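PDB 3D1P: putative thiosulfate sulfurtransferase YOR285W from Saccharomyces cerevisiae, which transfers the sulfane sulfur of thiosulfate to glutathione, forming S-sulfanylglutathione and sulfite in mitochondrial hydrogen sulfide metabolism. Local coordinates for residues N40-D45 against S90-I95; D70-D75 against K109-H114. All coordinates share one frame; numbering follows the deposited sequence. Where two conformers were deposited one is given.

Contact 1: N40-D45 against S90-I95; sequences NVVLVD and SAKELI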
ATOM      1  N   ASN A  40     -10.243  -1.920   8.911  1.00  9.50           N
ATOM      2  CA  ASN A  40      -9.887  -3.169   8.281  0.70  9.40           C
ATOM      3  C   ASN A  40      -9.334  -3.003   6.850  1.00  8.33           C
ATOM      4  O   ASN A  40      -9.315  -3.958   6.083  1.00  8.99           O
ATOM      5  CB  ASN A  40     -11.024  -4.129   8.482  0.70 11.15           C
ATOM      6  CG  ASN A  40     -11.139  -4.592   9.965  0.70 12.91           C
ATOM      7  OD1 ASN A  40     -10.133  -4.884  10.640  0.70 16.59           O
ATOM      8  ND2 ASN A  40     -12.355  -4.653  10.449  0.70 19.60           N
ATOM      9  N   VAL A  41      -8.844  -1.804   6.564  1.00  6.99           N
ATOM     10  CA  VAL A  41      -8.151  -1.481   5.321  1.00  7.02           C
ATOM     11  C   VAL A  41      -6.744  -0.999   5.673  1.00  5.94           C
ATOM     12  O   VAL A  41      -6.555  -0.245   6.650  1.00  8.12           O
ATOM     13  CB  VAL A  41      -8.908  -0.418   4.553  1.00  8.84           C
ATOM     14  CG1 VAL A  41      -8.058   0.135   3.390  1.00 11.68           C
ATOM     15  CG2 VAL A  41     -10.255  -0.989   4.086  1.00 11.84           C
ATOM     16  N   VAL A  42      -5.757  -1.469   4.917  1.00  5.37           N
ATOM     17  CA  VAL A  42      -4.375  -1.081   5.067  1.00  5.48           C
ATOM     18  C   VAL A  42      -3.913  -0.498   3.742  1.00  4.86           C
ATOM     19  O   VAL A  42      -4.066  -1.130   2.708  1.00  5.55           O
ATOM     20  CB  VAL A  42      -3.478  -2.275   5.434  1.00  6.60           C
ATOM     21  CG1 VAL A  42      -2.029  -1.860   5.619  1.00  8.10           C
ATOM     22  CG2 VAL A  42      -4.001  -2.985   6.698  1.00  8.91           C
ATOM     23  N   LEU A  43      -3.305   0.686   3.818  0.50  4.63           N
ATOM     24  CA  LEU A  43      -2.787   1.404   2.642  0.50  4.37           C
ATOM     25  C   LEU A  43      -1.294   1.116   2.571  0.50  3.98           C
ATOM     26  O   LEU A  43      -0.515   1.595   3.402  0.50  5.19           O
ATOM     27  CB  LEU A  43      -3.026   2.910   2.795  0.50  4.41           C
ATOM     28  CG  LEU A  43      -4.500   3.302   2.975  0.50  5.41           C
ATOM     29  CD1 LEU A  43      -4.640   4.813   3.138  0.50  8.93           C
ATOM     30  CD2 LEU A  43      -5.350   2.803   1.834  0.50  8.67           C
ATOM     31  N   VAL A  44      -0.893   0.308   1.598  1.00  4.06           N
ATOM     32  CA  VAL A  44       0.472  -0.207   1.515  1.00  4.25           C
ATOM     33  C   VAL A  44       1.235   0.519   0.411  1.00  3.95           C
ATOM     34  O   VAL A  44       1.091   0.237  -0.767  1.00  4.41           O
ATOM     35  CB  VAL A  44       0.515  -1.708   1.268  1.00  4.88           C
ATOM     36  CG1 VAL A  44       1.950  -2.181   1.386  1.00  5.95           C
ATOM     37  CG2 VAL A  44      -0.401  -2.483   2.257  1.00  6.06           C
ATOM     38  N   ASP A  45       2.065   1.470   0.856  1.00  3.90           N
ATOM     39  CA  ASP A  45       2.892   2.279  -0.026  1.00  3.71           C
ATOM     40  C   ASP A  45       4.259   1.618  -0.092  1.00  3.91           C
ATOM     41  O   ASP A  45       4.978   1.516   0.905  1.00  4.37           O
ATOM     42  CB  ASP A  45       2.980   3.694   0.570  1.00  3.86           C
ATOM     43  CG  ASP A  45       3.712   4.695  -0.282  1.00  4.16           C
ATOM     44  OD1 ASP A  45       4.612   4.339  -1.060  1.00  4.52           O
ATOM     45  OD2 ASP A  45       3.376   5.898  -0.118  1.00  5.13           O
ATOM     46  N   SER A  90      -3.627 -10.379   7.786  1.00  9.48           N
ATOM     47  CA  SER A  90      -4.092 -10.904   6.515  1.00 10.63           C
ATOM     48  C   SER A  90      -5.597 -10.913   6.350  1.00  9.42           C
ATOM     49  O   SER A  90      -6.072 -11.143   5.244  1.00 11.63           O
ATOM     50  CB  SER A  90      -3.498 -12.230   6.197  1.00 12.89           C
ATOM     51  OG  SER A  90      -3.966 -13.137   7.145  1.00 16.17           O
ATOM     52  N   ALA A  91      -6.347 -10.673   7.410  1.00  8.51           N
ATOM     53  CA  ALA A  91      -7.792 -10.576   7.311  1.00  9.11           C
ATOM     54  C   ALA A  91      -8.222  -9.244   6.724  1.00  9.07           C
ATOM     55  O   ALA A  91      -9.384  -9.104   6.362  1.00 11.24           O
ATOM     56  CB  ALA A  91      -8.440 -10.739   8.707  1.00 11.22           C
ATOM     57  N   LYS A  92      -7.334  -8.254   6.674  1.00  7.03           N
ATOM     58  CA  LYS A  92      -7.674  -6.937   6.185  0.80  6.87           C
ATOM     59  C   LYS A  92      -7.538  -6.868   4.676  1.00  6.20           C
ATOM     60  O   LYS A  92      -6.897  -7.695   4.049  1.00  7.57           O
ATOM     61  CB  LYS A  92      -6.754  -5.918   6.835  0.80  6.68           C
ATOM     62  CG  LYS A  92      -7.010  -5.770   8.339  0.80  7.06           C
ATOM     63  CD  LYS A  92      -6.172  -4.659   8.932  0.80  8.08           C
ATOM     64  CE  LYS A  92      -6.316  -4.466  10.433  0.80  8.53           C
ATOM     65  NZ  LYS A  92      -5.516  -3.310  10.897  0.80 11.35           N
ATOM     66  N   GLU A  93      -8.146  -5.827   4.102  1.00  5.90           N
ATOM     67  CA  GLU A  93      -7.916  -5.475   2.712  1.00  5.79           C
ATOM     68  C   GLU A  93      -6.635  -4.633   2.625  1.00  5.43           C
ATOM     69  O   GLU A  93      -6.565  -3.573   3.239  1.00  7.19           O
ATOM     70  CB  GLU A  93      -9.064  -4.643   2.148  1.00  6.18           C
ATOM     71  CG  GLU A  93      -8.846  -4.248   0.720  1.00  6.50           C
ATOM     72  CD  GLU A  93      -9.902  -3.332   0.125  1.00  6.24           C
ATOM     73  OE1 GLU A  93     -10.809  -2.885   0.835  1.00  9.44           O
ATOM     74  OE2 GLU A  93      -9.786  -3.044  -1.088  1.00  8.01           O
ATOM     75  N   LEU A  94      -5.650  -5.106   1.879  1.00  5.30           N
ATOM     76  CA  LEU A  94      -4.413  -4.359   1.670  1.00  4.81           C
ATOM     77  C   LEU A  94      -4.464  -3.753   0.266  1.00  4.73           C
ATOM     78  O   LEU A  94      -4.684  -4.483  -0.711  1.00  5.65           O
ATOM     79  CB  LEU A  94      -3.187  -5.265   1.766  1.00  5.24           C
ATOM     80  CG  LEU A  94      -2.630  -5.479   3.176  1.00  5.62           C
ATOM     81  CD1 LEU A  94      -3.659  -6.131   4.145  1.00  7.25           C
ATOM     82  CD2 LEU A  94      -1.351  -6.294   3.091  1.00  6.54           C
ATOM     83  N   ILE A  95      -4.270  -2.445   0.180  1.00  4.22           N
ATOM     84  CA  ILE A  95      -4.325  -1.708  -1.077  1.00  4.07           C
ATOM     85  C   ILE A  95      -2.904  -1.272  -1.420  1.00  3.87           C
ATOM     86  O   ILE A  95      -2.313  -0.495  -0.684  1.00  4.97           O
ATOM     87  CB  ILE A  95      -5.233  -0.488  -0.988  1.00  4.36           C
ATOM     88  CG1 ILE A  95      -6.613  -0.859  -0.474  1.00  5.35           C
ATOM     89  CG2 ILE A  95      -5.305   0.193  -2.362  1.00  5.16           C
ATOM     90  CD1 ILE A  95      -7.562   0.354  -0.289  1.00  6.26           C
TER
HETATM   91  O   HOH W   1      -5.255  -0.800   9.220  1.00 18.12           O
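Residues 41-45 and 93-95 are neighbouring parallel strands in the middle of the rhodanese sheet, with Val41, Val42 and Leu43 bridged to Glu93, Leu94 and Ile95. Their short axes approach to 4.7 Å at 23°. Four backbone bonds zip them in the staggered pattern of a parallel pair: Glu93 N to Asn40 O, Val42 N to Glu93 O (2.8 Å), Ile95 N to Val42 O, and Val44 N to Ile95 O. The Ile95 N bond is the straightest at the acceptor, with a C=O...N angle of 175°.

Val41, Leu43, Glu93 and Ile95 share one face; helix 27-36 covers its apolar members, Met30 against Leu43 and Ile95, Ile33 against Val41 and Ile95. Ile95 CD1 bridges two side chains of the other strand, 3.7 Å from Val41 CG1 and 3.9 Å from Leu43 CD2. The extended Glu93 runs beside Val41 toward its outer partners, OE2 being held by the hydroxyls of Tyr25 and Ser120. On the reverse face, Leu94 CG packs between Val44 CG2, at 3.8 Å, and Val42 CB.

At the strand entrance, Lys92 has CG anti to its carbonyl carbon (chi1 -68°), and its extended chain crosses the Val42 side chain at about a right angle, CD 3.5 Å from Val42 CG2. Lys92 NZ donates to a water (3.0 Å) that donates to Val41 O, and makes a weak hydrogen bond to Pro39 O.

Beyond residue 95 the second strand runs on to 97, just before active-site Cys98, which forms the persulfide intermediate. This central parallel pair, with a helix packed on its face, is characteristic of the alpha/beta rhodanese fold.

Contact 2: D70-D75 against K109-H114; sequences DAFALD and KVASSH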
ATOM      1  N   ASP A  70      10.725  -9.124  -0.865  1.00  7.90           N
ATOM      2  CA  ASP A  70      10.186 -10.289  -0.171  1.00  8.22           C
ATOM      3  C   ASP A  70       9.405  -9.986   1.071  1.00  7.09           C
ATOM      4  O   ASP A  70       9.002 -10.915   1.744  1.00  7.91           O
ATOM      5  CB  ASP A  70      11.358 -11.231   0.261  1.00 10.32           C
ATOM      6  CG  ASP A  70      12.405 -10.509   1.170  1.00 12.66           C
ATOM      7  OD1 ASP A  70      12.577  -9.202   1.124  1.00 14.07           O
ATOM      8  OD2 ASP A  70      13.133 -11.292   1.862  1.00 16.93           O
ATOM      9  N   ALA A  71       9.179  -8.712   1.401  1.00  6.89           N
ATOM     10  CA  ALA A  71       8.581  -8.387   2.667  1.00  6.32           C
ATOM     11  C   ALA A  71       7.285  -9.162   2.900  1.00  6.32           C
ATOM     12  O   ALA A  71       7.090  -9.715   3.975  1.00  7.16           O
ATOM     13  CB  ALA A  71       8.271  -6.894   2.756  1.00  6.74           C
ATOM     14  N   PHE A  72       6.408  -9.205   1.902  1.00  6.20           N
ATOM     15  CA  PHE A  72       5.122  -9.825   2.122  1.00  7.02           C
ATOM     16  C   PHE A  72       5.139 -11.342   2.119  1.00  7.74           C
ATOM     17  O   PHE A  72       4.088 -11.954   2.330  1.00 10.61           O
ATOM     18  CB  PHE A  72       4.052  -9.245   1.200  1.00  7.43           C
ATOM     19  CG  PHE A  72       3.554  -7.915   1.708  1.00  6.23           C
ATOM     20  CD1 PHE A  72       2.646  -7.885   2.761  1.00  7.50           C
ATOM     21  CD2 PHE A  72       4.041  -6.719   1.229  1.00  6.47           C
ATOM     22  CE1 PHE A  72       2.248  -6.705   3.332  1.00  8.63           C
ATOM     23  CE2 PHE A  72       3.634  -5.526   1.780  1.00  7.11           C
ATOM     24  CZ  PHE A  72       2.727  -5.519   2.847  1.00  7.95           C
ATOM     25  N   ALA A  73       6.329 -11.933   1.966  1.00  7.31           N
ATOM     26  CA  ALA A  73       6.546 -13.360   2.135  1.00  7.83           C
ATOM     27  C   ALA A  73       7.133 -13.692   3.497  1.00  8.56           C
ATOM     28  O   ALA A  73       7.306 -14.870   3.821  1.00 10.70           O
ATOM     29  CB  ALA A  73       7.465 -13.893   1.040  1.00  8.88           C
ATOM     30  N   LEU A  74       7.439 -12.701   4.329  1.00  8.50           N
ATOM     31  CA  LEU A  74       8.067 -12.960   5.618  1.00  8.80           C
ATOM     32  C   LEU A  74       7.057 -13.315   6.686  1.00  9.91           C
ATOM     33  O   LEU A  74       5.951 -12.803   6.708  1.00 10.83           O
ATOM     34  CB  LEU A  74       8.832 -11.706   6.075  1.00  8.41           C
ATOM     35  CG  LEU A  74       9.925 -11.234   5.130  1.00  8.90           C
ATOM     36  CD1 LEU A  74      10.540  -9.938   5.626  1.00  9.06           C
ATOM     37  CD2 LEU A  74      10.988 -12.299   4.905  1.00 11.36           C
ATOM     38  N   ASP A  75       7.473 -14.167   7.607  1.00 11.38           N
ATOM     39  CA  ASP A  75       6.640 -14.432   8.785  1.00 12.23           C
ATOM     40  C   ASP A  75       6.571 -13.176   9.671  1.00 12.37           C
ATOM     41  O   ASP A  75       7.353 -12.232   9.481  1.00 11.95           O
ATOM     42  CB  ASP A  75       7.139 -15.646   9.543  1.00 13.44           C
ATOM     43  CG  ASP A  75       8.395 -15.374  10.307  1.00 14.52           C
ATOM     44  OD1 ASP A  75       8.458 -14.438  11.134  1.00 16.72           O
ATOM     45  OD2 ASP A  75       9.360 -16.148  10.144  1.00 19.77           O
ATOM     46  N   LYS A 109       1.360  -8.940  -5.873  1.00  6.66           N
ATOM     47  CA  LYS A 109       1.523 -10.341  -6.264  1.00  7.47           C
ATOM     48  C   LYS A 109       2.219 -11.134  -5.180  1.00  6.95           C
ATOM     49  O   LYS A 109       1.871 -12.302  -4.928  1.00  8.43           O
ATOM     50  CB  LYS A 109       2.285 -10.441  -7.569  1.00  8.40           C
ATOM     51  CG  LYS A 109       1.435 -10.071  -8.773  1.00 11.98           C
ATOM     52  CD  LYS A 109       2.190  -9.964 -10.087  1.00 13.99           C
ATOM     53  CE  LYS A 109       1.223  -9.779 -11.257  0.80 14.86           C
ATOM     54  NZ  LYS A 109       1.810  -9.308 -12.552  0.80 18.08           N
ATOM     55  N   VAL A 110       3.235 -10.543  -4.532  1.00  6.46           N
ATOM     56  CA  VAL A 110       3.889 -11.231  -3.423  1.00  7.30           C
ATOM     57  C   VAL A 110       2.874 -11.503  -2.317  1.00  6.59           C
ATOM     58  O   VAL A 110       2.766 -12.614  -1.809  1.00  7.66           O
ATOM     59  CB  VAL A 110       5.092 -10.427  -2.882  1.00  6.81           C
ATOM     60  CG1 VAL A 110       5.704 -11.153  -1.678  1.00  7.86           C
ATOM     61  CG2 VAL A 110       6.135 -10.196  -3.969  1.00  8.53           C
ATOM     62  N   ALA A 111       2.126 -10.478  -1.924  1.00  6.25           N
ATOM     63  CA  ALA A 111       1.188 -10.662  -0.824  1.00  6.44           C
ATOM     64  C   ALA A 111       0.107 -11.701  -1.151  1.00  6.55           C
ATOM     65  O   ALA A 111      -0.199 -12.576  -0.345  1.00  7.23           O
ATOM     66  CB  ALA A 111       0.544  -9.297  -0.457  1.00  6.91           C
ATOM     67  N   SER A 112      -0.461 -11.593  -2.342  1.00  6.91           N
ATOM     68  CA  SER A 112      -1.568 -12.466  -2.709  0.50  7.97           C
ATOM     69  C   SER A 112      -1.117 -13.926  -2.810  1.00  8.71           C
ATOM     70  O   SER A 112      -1.925 -14.810  -2.593  1.00 11.07           O
ATOM     71  CB  SER A 112      -2.251 -11.992  -4.001  0.50  8.49           C
ATOM     72  OG  SER A 112      -1.372 -12.089  -5.110  0.50  9.64           O
ATOM     73  N   SER A 113       0.166 -14.161  -3.102  1.00  8.30           N
ATOM     74  CA  SER A 113       0.799 -15.479  -3.167  0.50  9.12           C
ATOM     75  C   SER A 113       1.264 -15.994  -1.807  1.00  8.56           C
ATOM     76  O   SER A 113       1.751 -17.123  -1.721  1.00  9.94           O
ATOM     77  CB  SER A 113       2.044 -15.405  -4.069  0.50 10.45           C
ATOM     78  OG  SER A 113       1.696 -15.196  -5.423  0.50 15.37           O
ATOM     79  N   HIS A 114       1.204 -15.159  -0.778  1.00  7.79           N
ATOM     80  CA  HIS A 114       1.679 -15.489   0.552  1.00  7.83           C
ATOM     81  C   HIS A 114       0.660 -15.201   1.628  1.00  8.28           C
ATOM     82  O   HIS A 114       0.972 -14.719   2.708  1.00  9.87           O
ATOM     83  CB  HIS A 114       3.040 -14.822   0.855  1.00  8.35           C
ATOM     84  CG  HIS A 114       4.106 -15.272  -0.075  1.00  8.39           C
ATOM     85  ND1 HIS A 114       5.025 -16.277   0.121  1.00 12.03           N
ATOM     86  CD2 HIS A 114       4.335 -14.778  -1.309  1.00  7.75           C
ATOM     87  CE1 HIS A 114       5.787 -16.359  -0.965  1.00 10.24           C
ATOM     88  NE2 HIS A 114       5.385 -15.460  -1.839  1.00 13.52           N
TER
HETATM   89  O   HOH W   2       3.131 -13.729   4.120  1.00 15.66           O
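The C-terminal end of helix 102-112 and the turn leaving it meet the short 3-10 segment 71-73, in the connection from strand 61-62 to helix 76-83, with Phe72 and Ala73 packed against Val110, Ala111 and His114. The shortest CA-CA distance, 5.0 Å, is between Phe72 and Ala111. Phe72 CB sits against two successive helix residues, 3.8 Å from Val110 CG1 and 3.9 Å from Ala111 CB. The same Val110 methyl, CG1, also reaches the backbone of the 3-10 turn, at 3.8 Å from Ala73 N.

Beyond CG and CD1, which still touch the Ala111 methyl, the Phe72 ring extends into the core of the rhodanese domain, where it meets Phe96 edge-to-face and touches Leu94, both on strand 93-97. Ala111 also packs on Phe96, so the 3-10 turn and the helix end share one side of the sheet.

Nearer the surface, Ala73 CB forms a CH-pi contact with His114, lying 3.6 Å from the ring centroid and 13° off the normal. The first torsion of His114 (-62°) sets CG beside the backbone N, and with chi2 at -95° the imidazole is placed so that one face lies on the Ala73 methyl. A water links the two backbones, donating to Phe72 O (2.7 Å) and to His114 O (2.8 Å).

Overall arrangement
From the N terminus the chain meets residues 40-45, 70-75, 90-95 and 109-114 in turn, so the two contacts cross: contact 1 closes a loop of 44 residues that contains 70-75, and contact 2 one of 33 that contains 90-95. Contact 1 joins two central strands; contact 2 fastens the 3-10 turn before helix 76-83 to the end of helix 102-112, which follows strand 93-97 in the chain. Their centres are 13 Å apart, yet the Phe72 ring connects them directly: CE1 of Phe72 lies 3.6 Å from Leu94 CD2, and CZ of Phe72 is 3.7 Å from Val44 CG1. Strand pair, turn and helix end thereby meet in one apolar core.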